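Local coordinates for protein BPH (Thiobacillus denitrificans, PDB 5OVS) that assembles into a tetradecameric double ring homologous to the proteasome and probably cleaves peptide bonds as an N-terminal-threonine hydrolase, at residues R108-I113 against G121-R126; I14-L19 against E36-V41; S132-Y137 against G146-A151. All coordinates share one frame; numbering follows the deposited sequence.

Contact 1: R108-I113 against G121-R126; sequences RMDVLI and GVAAHR
R108 opens the contact lightly, its backbone N 3.9 Å from CB of A124. One residue on, M109 O receives a CA-H from A124, with CA 3.0 Å away, and accepts a hydrogen bond from a water that also donates to V122 O. D110 then supplies the one side-chain bond. With CG anti to its own carbonyl carbon (chi1 -60°), the carboxylate swings to the turn, where A124 N lies 2.7 Å from OD1. The nitrogen lies nearly on the extension of the C-O bond, but the bond is bent, 131° at the hydrogen. The acid thus holds the start of the type I turn A123 to R126, which is closed by R126 N bonding A123 O. At V111 the regular antiparallel pairing begins: V111 N to V122 O measures 2.8 Å and V122 N to V111 O 2.9 Å. The two valines lie side by side on one face, where CD1 of I113 reaches CG2 of V122, whereas L112 points to the other face and brings CD2 to CA of G121. This base of the hairpin 111-115/118-122 is flanked by strands 44-48 and 128-131; helix 74-91 packs on V122, and Y137 of strand 134-137 on L112.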
loop_
_atom_site.group_PDB
_atom_site.type_symbol
_atom_site.label_atom_id
_atom_site.label_comp_id
_atom_site.label_asym_id
_atom_site.label_seq_id
_atom_site.Cartn_x
_atom_site.Cartn_y
_atom_site.Cartn_z
ATOM N N ARG K 108 3.234 17.274 21.741
ATOM C CA ARG K 108 3.821 17.924 20.566
ATOM C C ARG K 108 4.751 19.100 20.855
ATOM O O ARG K 108 5.182 19.785 19.923
ATOM C CB ARG K 108 2.739 18.380 19.582
ATOM C CG ARG K 108 1.748 17.301 19.199
ATOM C CD ARG K 108 2.403 16.150 18.469
ATOM N NE ARG K 108 1.380 15.406 17.740
ATOM C CZ ARG K 108 1.175 15.455 16.419
ATOM N NH1 ARG K 108 1.950 16.192 15.621
ATOM N NH2 ARG K 108 0.193 14.733 15.881
ATOM N N MET K 109 5.085 19.332 22.119
ATOM C CA MET K 109 6.033 20.366 22.451
ATOM C C MET K 109 6.986 19.855 23.510
ATOM O O MET K 109 6.648 18.994 24.313
ATOM C CB MET K 109 5.311 21.619 22.929
ATOM C CG MET K 109 4.224 21.331 23.927
ATOM S SD MET K 109 3.695 22.785 24.825
ATOM C CE MET K 109 2.504 22.028 25.920
ATOM N N ASP K 110 8.200 20.369 23.474
ATOM C CA ASP K 110 9.163 20.135 24.520
ATOM C C ASP K 110 9.343 21.484 25.205
ATOM O O ASP K 110 9.344 22.515 24.538
ATOM C CB ASP K 110 10.472 19.651 23.915
ATOM C CG ASP K 110 10.314 18.350 23.139
ATOM O OD1 ASP K 110 9.726 17.390 23.672
ATOM O OD2 ASP K 110 10.798 18.269 21.996
ATOM N N VAL K 111 9.455 21.510 26.527
ATOM C CA VAL K 111 9.710 22.790 27.201
ATOM C C VAL K 111 10.802 22.720 28.245
ATOM O O VAL K 111 11.088 21.657 28.789
ATOM C CB VAL K 111 8.440 23.389 27.848
ATOM C CG1 VAL K 111 7.306 23.409 26.846
ATOM C CG2 VAL K 111 8.075 22.628 29.116
ATOM N N LEU K 112 11.427 23.867 28.481
ATOM C CA LEU K 112 12.327 24.039 29.608
ATOM C C LEU K 112 11.657 25.030 30.583
ATOM O O LEU K 112 11.001 25.977 30.159
ATOM C CB LEU K 112 13.679 24.535 29.128
ATOM C CG LEU K 112 14.345 23.616 28.086
ATOM C CD1 LEU K 112 15.585 24.279 27.525
ATOM C CD2 LEU K 112 14.698 22.275 28.699
ATOM N N ILE K 113 11.794 24.769 31.879
ATOM C CA ILE K 113 11.177 25.571 32.939
ATOM C C ILE K 113 12.252 25.997 33.927
ATOM O O ILE K 113 12.828 25.160 34.616
ATOM C CB ILE K 113 10.129 24.763 33.697
ATOM C CG1 ILE K 113 9.012 24.364 32.744
ATOM C CG2 ILE K 113 9.575 25.572 34.890
ATOM C CD1 ILE K 113 8.136 23.266 33.281
ATOM N N GLY K 121 12.788 20.251 32.607
ATOM C CA GLY K 121 12.270 20.130 31.256
ATOM C C GLY K 121 11.138 19.142 31.224
ATOM O O GLY K 121 11.079 18.235 32.042
ATOM N N VAL K 122 10.230 19.341 30.279
ATOM C CA VAL K 122 9.159 18.394 30.017
ATOM C C VAL K 122 9.174 18.127 28.539
ATOM O O VAL K 122 8.900 19.026 27.750
ATOM C CB VAL K 122 7.768 18.943 30.373
ATOM C CG1 VAL K 122 6.733 17.814 30.332
ATOM C CG2 VAL K 122 7.787 19.604 31.730
ATOM N N ALA K 123 9.509 16.894 28.159
ATOM C CA ALA K 123 9.493 16.514 26.763
ATOM C C ALA K 123 8.043 16.248 26.358
ATOM O O ALA K 123 7.152 16.206 27.213
ATOM C CB ALA K 123 10.370 15.296 26.528
ATOM N N ALA K 124 7.827 16.072 25.059
ATOM C CA ALA K 124 6.486 15.962 24.468
ATOM C C ALA K 124 5.616 14.850 25.059
ATOM O O ALA K 124 4.390 14.982 25.111
ATOM C CB ALA K 124 6.607 15.783 22.954
ATOM N N HIS K 125 6.244 13.767 25.511
ATOM C CA HIS K 125 5.518 12.659 26.122
ATOM C C HIS K 125 5.409 12.794 27.657
ATOM O O HIS K 125 5.258 11.795 28.366
ATOM C CB HIS K 125 6.167 11.346 25.706
ATOM C CG HIS K 125 6.123 11.110 24.225
ATOM N ND1 HIS K 125 7.171 11.424 23.387
ATOM C CD2 HIS K 125 5.139 10.622 23.429
ATOM C CE1 HIS K 125 6.843 11.124 22.141
ATOM N NE2 HIS K 125 5.614 10.641 22.139
ATOM N N ARG K 126 5.463 14.039 28.139
ATOM C CA ARG K 126 5.360 14.394 29.563
ATOM C C ARG K 126 6.464 13.803 30.457
ATOM O O ARG K 126 6.279 13.605 31.663
ATOM C CB ARG K 126 3.944 14.143 30.089
ATOM C CG ARG K 126 2.983 15.196 29.535
ATOM C CD ARG K 126 1.515 14.805 29.601
ATOM N NE ARG K 126 1.252 13.462 29.095
ATOM C CZ ARG K 126 1.310 13.105 27.813
ATOM N NH1 ARG K 126 1.640 13.975 26.861
ATOM N NH2 ARG K 126 1.046 11.850 27.474
HETATM O O HOH W 1 5.787 19.562 26.933
#

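Contact 2: I14-L19 against E36-V41; sequences IAADTL and EKIIRV
K37 spans from one segment to the other and ends between D17 and L19. With CG anti to its carbonyl carbon (chi1 -57°), the chain runs fully extended past D17 O. NZ makes a salt bridge to D17 OD1 at 2.8 Å, coming from the syn side and 28° out of the carboxylate plane. The same nitrogen donates to L19 O at 2.7 Å, and its third partner is OG1 of T1, the N-terminal residue. Both oxygens of the buried D17 carboxylate are thus used twice: OD1 also accepts from T2 N, while OD2 takes L19 N at 2.8 Å and G178 N. The L19 N-H approaches from above the carboxylate plane and closes an Asx turn, fixing the rotation of the acid. Main-chain groups are linked too, for a water donates to D17 O and accepts from K37 N. T18 OG1 is turned to P180 O. Below this polar end the contact is apolar: CB of A16 sits 3.8 Å from both CG1 and CD1 of I38, and CD1 also touches the backbone of A15. The grouping of T1, D17 and K37 is consistent with the threonine-aspartate-lysine site of proteasome beta subunits. It lies at the end of strand 11-16, which runs between strands 3-8 and 182-187, and opposes strand 38-41 of the other sheet, where strand 44-48 adds Y45 and A47 against I38.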
loop_
_atom_site.group_PDB
_atom_site.type_symbol
_atom_site.label_atom_id
_atom_site.label_comp_id
_atom_site.label_asym_id
_atom_site.label_seq_id
_atom_site.Cartn_x
_atom_site.Cartn_y
_atom_site.Cartn_z
ATOM N N ILE K 14 18.045 30.986 31.252
ATOM C CA ILE K 14 17.212 30.337 30.256
ATOM C C ILE K 14 17.228 31.205 29.003
ATOM O O ILE K 14 17.187 32.440 29.097
ATOM C CB ILE K 14 15.781 30.079 30.792
ATOM C CG1 ILE K 14 14.973 29.241 29.801
ATOM C CG2 ILE K 14 15.055 31.380 31.134
ATOM C CD1 ILE K 14 13.661 28.735 30.352
ATOM N N ALA K 15 17.351 30.570 27.834
ATOM C CA ALA K 15 17.418 31.325 26.578
ATOM C C ALA K 15 16.633 30.676 25.448
ATOM O O ALA K 15 16.191 29.538 25.555
ATOM C CB ALA K 15 18.864 31.537 26.169
ATOM N N ALA K 16 16.445 31.426 24.373
ATOM C CA ALA K 16 15.738 30.925 23.204
ATOM C C ALA K 16 16.103 31.768 22.008
ATOM O O ALA K 16 16.418 32.948 22.148
ATOM C CB ALA K 16 14.230 30.950 23.417
ATOM N N ASP K 17 16.066 31.156 20.833
ATOM C CA ASP K 17 16.174 31.920 19.604
ATOM C C ASP K 17 14.816 32.610 19.375
ATOM O O ASP K 17 13.902 32.468 20.176
ATOM C CB ASP K 17 16.594 31.017 18.429
ATOM C CG ASP K 17 15.424 30.406 17.722
ATOM O OD1 ASP K 17 14.797 29.463 18.257
ATOM O OD2 ASP K 17 15.130 30.887 16.615
ATOM N N THR K 18 14.685 33.370 18.302
ATOM C CA THR K 18 13.462 34.134 18.071
ATOM C C THR K 18 12.835 33.949 16.690
ATOM O O THR K 18 11.891 34.667 16.355
ATOM C CB THR K 18 13.770 35.613 18.257
ATOM O OG1 THR K 18 14.974 35.920 17.556
ATOM C CG2 THR K 18 13.947 35.923 19.729
ATOM N N LEU K 19 13.342 32.984 15.912
ATOM C CA LEU K 19 12.878 32.746 14.546
ATOM C C LEU K 19 11.660 31.822 14.494
ATOM O O LEU K 19 11.653 30.763 15.102
ATOM C CB LEU K 19 14.022 32.135 13.709
ATOM C CG LEU K 19 13.764 31.776 12.259
ATOM C CD1 LEU K 19 13.477 33.052 11.500
ATOM C CD2 LEU K 19 14.939 31.036 11.622
ATOM N N GLU K 36 9.003 36.306 20.799
ATOM C CA GLU K 36 9.520 35.690 22.017
ATOM C C GLU K 36 8.969 34.283 22.166
ATOM O O GLU K 36 7.784 34.065 21.980
ATOM C CB GLU K 36 9.151 36.524 23.264
ATOM C CG GLU K 36 10.070 37.720 23.562
ATOM C CD GLU K 36 9.581 39.082 23.065
ATOM O OE1 GLU K 36 8.657 39.163 22.217
ATOM O OE2 GLU K 36 10.138 40.102 23.542
ATOM N N LYS K 37 9.839 33.333 22.506
ATOM C CA LYS K 37 9.449 31.945 22.711
ATOM C C LYS K 37 9.446 31.554 24.191
ATOM O O LYS K 37 9.313 30.375 24.525
ATOM C CB LYS K 37 10.369 31.018 21.911
ATOM C CG LYS K 37 10.397 31.313 20.419
ATOM C CD LYS K 37 11.214 30.265 19.673
ATOM C CE LYS K 37 11.322 30.557 18.183
ATOM N NZ LYS K 37 12.163 29.566 17.437
ATOM N N ILE K 38 9.566 32.538 25.077
ATOM C CA ILE K 38 9.589 32.281 26.511
ATOM C C ILE K 38 8.478 33.077 27.196
ATOM O O ILE K 38 8.336 34.269 26.964
ATOM C CB ILE K 38 10.954 32.684 27.137
ATOM C CG1 ILE K 38 12.108 31.953 26.457
ATOM C CG2 ILE K 38 10.982 32.409 28.635
ATOM C CD1 ILE K 38 13.473 32.442 26.884
ATOM N N ILE K 39 7.719 32.425 28.068
ATOM C CA ILE K 39 6.663 33.109 28.833
ATOM C C ILE K 39 6.897 32.995 30.326
ATOM O O ILE K 39 7.518 32.051 30.802
ATOM C CB ILE K 39 5.237 32.569 28.508
ATOM C CG1 ILE K 39 5.118 31.073 28.828
ATOM C CG2 ILE K 39 4.884 32.849 27.059
ATOM C CD1 ILE K 39 3.762 30.466 28.533
ATOM N N ARG K 40 6.379 33.960 31.072
ATOM C CA ARG K 40 6.467 33.912 32.519
ATOM C C ARG K 40 5.254 33.174 32.988
ATOM O O ARG K 40 4.184 33.383 32.458
ATOM C CB ARG K 40 6.477 35.307 33.132
ATOM C CG ARG K 40 7.474 36.278 32.510
ATOM C CD ARG K 40 7.800 37.459 33.428
ATOM N NE ARG K 40 6.795 37.621 34.483
ATOM C CZ ARG K 40 7.007 37.486 35.796
ATOM N NH1 ARG K 40 8.218 37.220 36.288
ATOM N NH2 ARG K 40 5.991 37.644 36.638
ATOM N N VAL K 41 5.426 32.281 33.947
ATOM C CA VAL K 41 4.300 31.666 34.639
ATOM C C VAL K 41 4.622 31.662 36.137
ATOM O O VAL K 41 5.422 30.849 36.610
ATOM C CB VAL K 41 4.028 30.236 34.137
ATOM C CG1 VAL K 41 2.830 29.643 34.855
ATOM C CG2 VAL K 41 3.793 30.236 32.637
HETATM O O HOH W 2 12.668 33.810 22.098
#

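Contact 3: S132-Y137 against G146-A151; sequences SKFYAY and GAMYAA
M148 meets the F134 ring at two points, CB and CE. Its CB sits over one ring face, 3.9 Å from the centroid and only 16° off the normal, a CH-pi contact displaced toward the rim. A bend at the last torsion of the methionine (chi3 -62°) turns CE back to F134 CD1 at 3.7 Å and into touch with Y135 O and CB of A136. SD is farther off, 5.1 Å from the centroid and oblique, a looser Met-aromatic contact. This methionine side is the dense part. Toward Y149 the side-chain packing is looser: the ring meets the helix backbone, F134 CZ lying 3.5 Å from Y149 N, while the nearest side-chain atom, Y149 CB, is 4.2 Å from CZ, and the phenol leads away toward Y31 of a neighbouring subunit. Without the ring, as with an alanine at F134, CB and CE of M148 would probably lose the surface they rest on, opening a gap between strand and helix. The pairing is wholly nonpolar between its side chains and lays helix 141-151 nearly antiparallel on strand 134-137, their short axes 9.0 Å apart. Strand 3-8 pairs with this strand and lends V6 to both F134 and M148, while helix 159-173 backs the methionine through V162.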
loop_
_atom_site.group_PDB
_atom_site.type_symbol
_atom_site.label_atom_id
_atom_site.label_comp_id
_atom_site.label_asym_id
_atom_site.label_seq_id
_atom_site.Cartn_x
_atom_site.Cartn_y
_atom_site.Cartn_z
ATOM N N SER K 132 20.886 19.050 36.148
ATOM C CA SER K 132 21.921 19.330 37.141
ATOM C C SER K 132 22.846 20.463 36.687
ATOM O O SER K 132 23.461 21.127 37.503
ATOM C CB SER K 132 22.703 18.045 37.488
ATOM O OG SER K 132 23.292 17.399 36.348
ATOM N N LYS K 133 22.916 20.702 35.381
ATOM C CA LYS K 133 23.910 21.604 34.801
ATOM C C LYS K 133 23.279 22.440 33.699
ATOM O O LYS K 133 23.067 23.637 33.864
ATOM C CB LYS K 133 25.087 20.796 34.233
ATOM C CG LYS K 133 25.915 20.037 35.260
ATOM C CD LYS K 133 26.762 18.988 34.555
ATOM C CE LYS K 133 27.887 18.441 35.406
ATOM N NZ LYS K 133 27.488 17.276 36.237
ATOM N N PHE K 134 22.971 21.793 32.578
ATOM C CA PHE K 134 22.308 22.447 31.468
ATOM C C PHE K 134 21.494 21.459 30.645
ATOM O O PHE K 134 21.614 20.253 30.827
ATOM C CB PHE K 134 23.321 23.173 30.587
ATOM C CG PHE K 134 24.389 22.290 29.984
ATOM C CD1 PHE K 134 24.174 21.638 28.777
ATOM C CD2 PHE K 134 25.632 22.176 30.579
ATOM C CE1 PHE K 134 25.167 20.855 28.192
ATOM C CE2 PHE K 134 26.630 21.400 30.010
ATOM C CZ PHE K 134 26.401 20.739 28.813
ATOM N N TYR K 135 20.627 21.979 29.779
ATOM C CA TYR K 135 20.023 21.169 28.724
ATOM C C TYR K 135 19.418 22.070 27.663
ATOM O O TYR K 135 19.407 23.294 27.815
ATOM C CB TYR K 135 18.986 20.154 29.268
ATOM C CG TYR K 135 18.863 18.909 28.403
ATOM C CD1 TYR K 135 19.983 18.138 28.093
ATOM C CD2 TYR K 135 17.633 18.509 27.885
ATOM C CE1 TYR K 135 19.883 17.022 27.280
ATOM C CE2 TYR K 135 17.520 17.391 27.075
ATOM C CZ TYR K 135 18.646 16.653 26.779
ATOM O OH TYR K 135 18.536 15.536 25.997
ATOM N N ALA K 136 18.962 21.462 26.567
ATOM C CA ALA K 136 18.391 22.187 25.424
ATOM C C ALA K 136 17.337 21.337 24.729
ATOM O O ALA K 136 17.447 20.121 24.717
ATOM C CB ALA K 136 19.488 22.547 24.434
ATOM N N TYR K 137 16.322 21.986 24.163
ATOM C CA TYR K 137 15.281 21.322 23.361
ATOM C C TYR K 137 15.080 22.116 22.092
ATOM O O TYR K 137 15.605 23.232 21.940
ATOM C CB TYR K 137 13.942 21.259 24.104
ATOM C CG TYR K 137 13.761 20.122 25.098
ATOM C CD1 TYR K 137 14.122 18.813 24.779
ATOM C CD2 TYR K 137 13.180 20.365 26.362
ATOM C CE1 TYR K 137 13.940 17.780 25.688
ATOM C CE2 TYR K 137 13.003 19.343 27.282
ATOM C CZ TYR K 137 13.384 18.058 26.944
ATOM O OH TYR K 137 13.200 17.046 27.859
ATOM N N GLY K 146 26.349 20.575 22.431
ATOM C CA GLY K 146 27.771 20.563 22.129
ATOM C C GLY K 146 28.454 21.861 22.500
ATOM O O GLY K 146 29.534 21.867 23.100
ATOM N N ALA K 147 27.814 22.973 22.161
ATOM C CA ALA K 147 28.361 24.279 22.491
ATOM C C ALA K 147 28.425 24.492 24.017
ATOM O O ALA K 147 29.458 24.917 24.549
ATOM C CB ALA K 147 27.557 25.377 21.816
ATOM N N MET K 148 27.347 24.179 24.723
ATOM C CA MET K 148 27.357 24.349 26.186
ATOM C C MET K 148 28.278 23.346 26.875
ATOM O O MET K 148 28.882 23.655 27.898
ATOM C CB MET K 148 25.947 24.281 26.756
ATOM C CG MET K 148 25.119 25.447 26.267
ATOM S SD MET K 148 23.463 25.575 26.914
ATOM C CE MET K 148 22.742 24.047 26.308
ATOM N N TYR K 149 28.416 22.161 26.298
ATOM C CA TYR K 149 29.379 21.199 26.803
ATOM C C TYR K 149 30.772 21.814 26.815
ATOM O O TYR K 149 31.513 21.641 27.777
ATOM C CB TYR K 149 29.363 19.907 25.974
ATOM C CG TYR K 149 30.492 18.950 26.306
ATOM C CD1 TYR K 149 30.424 18.119 27.412
ATOM C CD2 TYR K 149 31.639 18.903 25.519
ATOM C CE1 TYR K 149 31.458 17.256 27.723
ATOM C CE2 TYR K 149 32.677 18.048 25.825
ATOM C CZ TYR K 149 32.579 17.227 26.916
ATOM O OH TYR K 149 33.616 16.383 27.205
ATOM N N ALA K 150 31.109 22.540 25.754
ATOM C CA ALA K 150 32.422 23.161 25.611
ATOM C C ALA K 150 32.639 24.373 26.504
ATOM O O ALA K 150 33.761 24.639 26.905
ATOM C CB ALA K 150 32.638 23.568 24.169
ATOM N N ALA K 151 31.580 25.114 26.804
ATOM C CA ALA K 151 31.697 26.404 27.482
ATOM C C ALA K 151 31.234 26.407 28.941
ATOM O O ALA K 151 31.384 27.410 29.636
ATOM C CB ALA K 151 30.896 27.440 26.707
#

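In the fold
The three contacts are spread over the two facing sheets of a proteasome-like fold. Contact 2 spans them beside T1, the probable nucleophile; contact 1 belongs to the sheet that contains strand 38-41, and contact 3 covers the other with a helix. Centres of contacts 1 and 2 are about 14 Å apart, yet they touch where L112 O meets I14 CD1 at 3.8 Å. Contacts 1 and 3, about 17 Å between centres, meet through Y137: its CD2 is 3.4 Å from L112 CD2. Contacts 2 and 3 stay about 7 Å apart at their nearest atoms. A neighbouring subunit packs its W22 on both D110 and Y137, so contacts 1 and 3 share an interface of the assembly.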